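Core protein VP7 (African horsesickness virus, PDB 1AHS) forms, as a homotrimer, the surface of the viral core and binds the structural protein VP3, this chain being its top domain. Local coordinates at residues E78-T83 with G112-I117; G21-G26 with V35-G40. All blocks are in the same frame, centred on the assembly; numbering follows the deposited sequence.

Interaction 1 (E78-T83 with G112-I117); sequences ESAPGT and GARRSI
Ser116 turns OG beside its own backbone N (chi1 -63°), which sends the hydroxyl toward the loop at Ala80, while Ser79 takes the same kind of rotamer (chi1 -87°) and directs its own OG toward the start of strand 116-122. Two hydrogen bonds result, each from a backbone N-H to a serine hydroxyl of the facing segment: Ala80 N reaches Ser116 OG at 2.7 Å, somewhat bent, and Ile117 N reaches Ser79 OG at 3.3 Å, longer but straighter (161° at the hydrogen). The loop 78-83 is thus tied to the strand by reciprocal side-chain-to-backbone bonds rather than by a sheet ladder. Both hydroxyls have a further partner, Ser79 OG at Leu66 O and Ser116 OG at Asn110 OD1, which fixes their rotation.

Beside this pair a water donates to Glu78 O at 2.7 Å and to Arg115 O at 3.0 Å, joining two carbonyls that could not bond each other. Arg114 closes the outer end. Its CG lies 3.5 Å from Ala80 CB and its CD 3.3 Å from Glu78 O, and the bend at the third torsion then carries the guanidinium along the loop. NH1 stops 3.0 Å from Ser79 O, which stands oblique to the guanidinium plane, and Pro81 CD covers one guanidinium face, displaced toward its rim. At the far end of the segment, Gly112 CA rests 4.0 Å from Ala80 CB, where the close approach suits a residue without a side chain.

Within the jelly-roll-like beta sandwich of this top domain, the contact lies where the loop leading into strand 84-87 meets the start of strand 116-122. Ala80 and Thr83 lean on Asn110 of strand 106-110, Ser79 and Ile117 on Phe69 of strand 69-70, and Glu78 packs against Tyr17 of a neighbouring subunit.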
# COMPACT_ATOMS: atom_id res chain seq x y z
N GLU B 78 -1.21 17.86 1.22
CA GLU B 78 -2.14 17.39 2.28
C GLU B 78 -3.55 17.59 1.75
O GLU B 78 -3.84 18.53 1.00
CB GLU B 78 -2.03 18.15 3.61
CG GLU B 78 -0.62 18.58 3.97
CD GLU B 78 -0.45 18.87 5.45
OE1 GLU B 78 -1.48 18.84 6.17
OE2 GLU B 78 0.72 19.09 5.87
N SER B 79 -4.41 16.65 2.11
CA SER B 79 -5.81 16.65 1.71
C SER B 79 -6.54 17.82 2.36
O SER B 79 -6.28 18.19 3.54
CB SER B 79 -6.48 15.34 2.16
OG SER B 79 -6.33 14.32 1.20
N ALA B 80 -7.47 18.38 1.59
CA ALA B 80 -8.29 19.48 2.04
C ALA B 80 -9.25 19.07 3.18
O ALA B 80 -9.67 17.92 3.32
CB ALA B 80 -9.05 20.03 0.88
N PRO B 81 -9.57 20.01 4.07
CA PRO B 81 -10.49 19.63 5.13
C PRO B 81 -11.94 19.63 4.60
O PRO B 81 -12.20 20.07 3.47
CB PRO B 81 -10.26 20.71 6.16
CG PRO B 81 -10.01 21.94 5.26
CD PRO B 81 -9.12 21.41 4.21
N GLY B 82 -12.85 19.06 5.36
CA GLY B 82 -14.24 19.05 4.91
C GLY B 82 -14.65 18.06 3.85
O GLY B 82 -15.70 18.23 3.23
N THR B 83 -13.82 17.05 3.59
CA THR B 83 -14.16 16.02 2.62
C THR B 83 -15.30 15.21 3.24
O THR B 83 -15.32 15.02 4.47
CB THR B 83 -12.95 15.09 2.39
OG1 THR B 83 -12.47 14.61 3.65
CG2 THR B 83 -11.84 15.81 1.69
N GLY B 112 -13.47 21.64 -0.08
CA GLY B 112 -12.25 22.37 0.27
C GLY B 112 -11.51 23.04 -0.87
O GLY B 112 -11.83 22.83 -2.04
N ALA B 113 -10.47 23.82 -0.55
CA ALA B 113 -9.71 24.54 -1.59
C ALA B 113 -8.43 23.94 -2.16
O ALA B 113 -7.70 24.63 -2.86
CB ALA B 113 -9.45 25.99 -1.14
N ARG B 114 -8.11 22.70 -1.83
CA ARG B 114 -6.93 22.08 -2.38
C ARG B 114 -7.30 20.66 -2.77
O ARG B 114 -8.40 20.23 -2.47
CB ARG B 114 -5.77 22.15 -1.38
CG ARG B 114 -6.04 21.61 -0.03
CD ARG B 114 -4.78 21.68 0.86
NE ARG B 114 -4.94 22.55 2.04
CZ ARG B 114 -5.03 22.15 3.31
NH1 ARG B 114 -4.98 20.86 3.63
NH2 ARG B 114 -5.20 23.04 4.28
N ARG B 115 -6.44 19.97 -3.50
CA ARG B 115 -6.71 18.61 -3.92
C ARG B 115 -6.75 17.65 -2.76
O ARG B 115 -6.17 17.92 -1.71
CB ARG B 115 -5.66 18.18 -4.92
CG ARG B 115 -5.78 18.94 -6.21
CD ARG B 115 -4.56 18.74 -7.06
NE ARG B 115 -3.39 19.48 -6.58
CZ ARG B 115 -2.22 19.52 -7.23
NH1 ARG B 115 -2.06 18.87 -8.38
NH2 ARG B 115 -1.24 20.29 -6.77
N SER B 116 -7.46 16.53 -2.93
CA SER B 116 -7.54 15.53 -1.87
C SER B 116 -7.59 14.12 -2.47
O SER B 116 -7.94 13.97 -3.64
CB SER B 116 -8.81 15.75 -1.05
OG SER B 116 -8.79 17.00 -0.38
N ILE B 117 -7.18 13.11 -1.70
CA ILE B 117 -7.30 11.73 -2.18
C ILE B 117 -8.04 11.00 -1.07
O ILE B 117 -7.71 11.19 0.10
CB ILE B 117 -5.96 11.01 -2.38
CG1 ILE B 117 -5.15 11.63 -3.50
CG2 ILE B 117 -6.20 9.60 -2.87
CD1 ILE B 117 -3.88 10.89 -3.72
O HOH W 1 -3.64 19.44 -1.49

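Interaction 2 (G21-G26 with V35-G40); sequences GRTRGG and VCMDAG
Arg24 and Cys36 form a hydrogen-bonded pair of an antiparallel beta hairpin, strands 23-27 and 32-37, at the margin of the five-stranded sheet, where 23-27 is the outermost strand within the chain. Measured over residues 23-26 and 35-37, the two directions differ by 162° and the axes approach to 4.5 Å. Cys36 N gives a short bond of 2.7 Å to Arg24 O, and Arg24 N answers to Cys36 O at 3.2 Å. Beyond the regular strands the pairing continues with a nearly straight bond from Asp38 N to Arg22 O (3.1 Å, 176° at the hydrogen).

Thr23 and Met37 are a non-hydrogen-bonded pair whose side chains run side by side on one face of the sheet. With CG2 beside its backbone N, Thr23 presents this methyl to Met37, whose chain bends at its last torsion (chi3 81°) to bring CE within 3.6 Å of CG2. Gly25 and Val35 are the next non-hydrogen-bonded pair, CA atoms only 4.0 Å apart, with the Val35 side chain on the face of Thr23 and Met37. In the antiparallel sandwich of the VP7 top domain, the Met37 side chain reaches across to Val108 and Asn110 of the other sheet, whereas Arg24 and Cys36 project from the opposite face, the former toward Gln11, Tyr17 and Pro19 and the latter toward Val18 and Ile117.

Past the ladder, Asp38 OD1 accepts Ala39 N at 2.9 Å on the anti side of the carboxylate, a local bond to the next residue. Arg22, poorly ordered, runs its side chain alongside residues 38-40 and lays one guanidinium face over Gly40 O, with NH2 at 3.7 Å, a loose approach at the surface.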
# COMPACT_ATOMS: atom_id res chain seq x y z
N GLY B 21 -10.80 15.84 -16.49
CA GLY B 21 -11.87 16.00 -15.53
C GLY B 21 -11.53 16.41 -14.13
O GLY B 21 -10.45 16.94 -13.87
N ARG B 22 -12.46 16.14 -13.22
CA ARG B 22 -12.26 16.52 -11.84
C ARG B 22 -12.08 15.42 -10.81
O ARG B 22 -11.69 15.72 -9.70
CB ARG B 22 -13.32 17.53 -11.40
CG ARG B 22 -13.11 18.94 -12.00
CD ARG B 22 -13.67 20.02 -11.08
NE ARG B 22 -15.03 19.70 -10.62
CZ ARG B 22 -15.92 20.59 -10.15
NH1 ARG B 22 -15.58 21.88 -10.08
NH2 ARG B 22 -17.13 20.18 -9.70
N THR B 23 -12.47 14.19 -11.11
CA THR B 23 -12.26 13.08 -10.17
C THR B 23 -11.76 11.85 -10.98
O THR B 23 -11.88 11.81 -12.21
CB THR B 23 -13.53 12.68 -9.35
OG1 THR B 23 -14.58 12.30 -10.23
CG2 THR B 23 -14.03 13.81 -8.52
N ARG B 24 -11.05 10.94 -10.30
CA ARG B 24 -10.58 9.70 -10.90
C ARG B 24 -10.30 8.73 -9.80
O ARG B 24 -9.85 9.11 -8.72
CB ARG B 24 -9.35 9.82 -11.80
CG ARG B 24 -9.11 8.48 -12.55
CD ARG B 24 -8.17 8.55 -13.75
NE ARG B 24 -7.87 7.23 -14.34
CZ ARG B 24 -7.30 6.21 -13.69
NH1 ARG B 24 -6.95 6.33 -12.41
NH2 ARG B 24 -7.05 5.07 -14.33
N GLY B 25 -10.73 7.51 -10.03
CA GLY B 25 -10.54 6.44 -9.06
C GLY B 25 -9.76 5.33 -9.73
O GLY B 25 -9.66 5.24 -10.97
N GLY B 26 -9.18 4.48 -8.88
CA GLY B 26 -8.38 3.36 -9.35
C GLY B 26 -8.17 2.42 -8.20
O GLY B 26 -8.44 2.78 -7.06
N VAL B 35 -9.90 7.62 -4.60
CA VAL B 35 -10.40 8.55 -5.62
C VAL B 35 -9.71 9.89 -5.42
O VAL B 35 -9.60 10.40 -4.31
CB VAL B 35 -11.98 8.57 -5.69
CG1 VAL B 35 -12.58 8.20 -4.40
CG2 VAL B 35 -12.51 9.88 -6.17
N CYS B 36 -9.03 10.32 -6.47
CA CYS B 36 -8.28 11.56 -6.47
C CYS B 36 -9.28 12.63 -6.78
O CYS B 36 -10.00 12.50 -7.74
CB CYS B 36 -7.21 11.53 -7.57
SG CYS B 36 -5.81 10.44 -7.22
N MET B 37 -9.30 13.71 -6.01
CA MET B 37 -10.29 14.76 -6.25
C MET B 37 -9.74 16.17 -6.29
O MET B 37 -9.06 16.60 -5.36
CB MET B 37 -11.36 14.73 -5.16
CG MET B 37 -12.07 13.42 -5.04
SD MET B 37 -13.34 13.56 -3.90
CE MET B 37 -14.53 14.34 -5.04
N ASP B 38 -10.06 16.89 -7.34
CA ASP B 38 -9.64 18.27 -7.45
C ASP B 38 -10.39 19.09 -6.39
O ASP B 38 -11.27 18.59 -5.68
CB ASP B 38 -10.02 18.83 -8.79
CG ASP B 38 -8.97 19.74 -9.36
OD1 ASP B 38 -8.26 20.47 -8.59
OD2 ASP B 38 -8.84 19.69 -10.60
N ALA B 39 -10.04 20.36 -6.31
CA ALA B 39 -10.64 21.29 -5.36
C ALA B 39 -12.10 21.58 -5.71
O ALA B 39 -12.44 21.80 -6.89
CB ALA B 39 -9.85 22.57 -5.36
N GLY B 40 -12.96 21.58 -4.70
CA GLY B 40 -14.37 21.86 -4.90
C GLY B 40 -15.11 20.83 -5.74
O GLY B 40 -16.20 21.14 -6.29

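Interactions 1 and 2, with centres about 11 Å apart, meet directly through strands 32-37 and 116-122, which are neighbours in the five-stranded sheet. Ser116 O lies 2.7 Å from Met37 N, a probable hydrogen bond that places the serine joining the 78-83 loop next to the methionine of the hairpin. A second probable bond, 3.1 Å from Gly40 N to Gly112 O, connects the chain beyond the hairpin with the loop preceding strand 116-122. Close to the second bond, Ala39 CB packs 3.8 Å from Ala113 C. Asn110 serves both regions: its side-chain amide nitrogen bonds to both Arg114 O and Asp38 O.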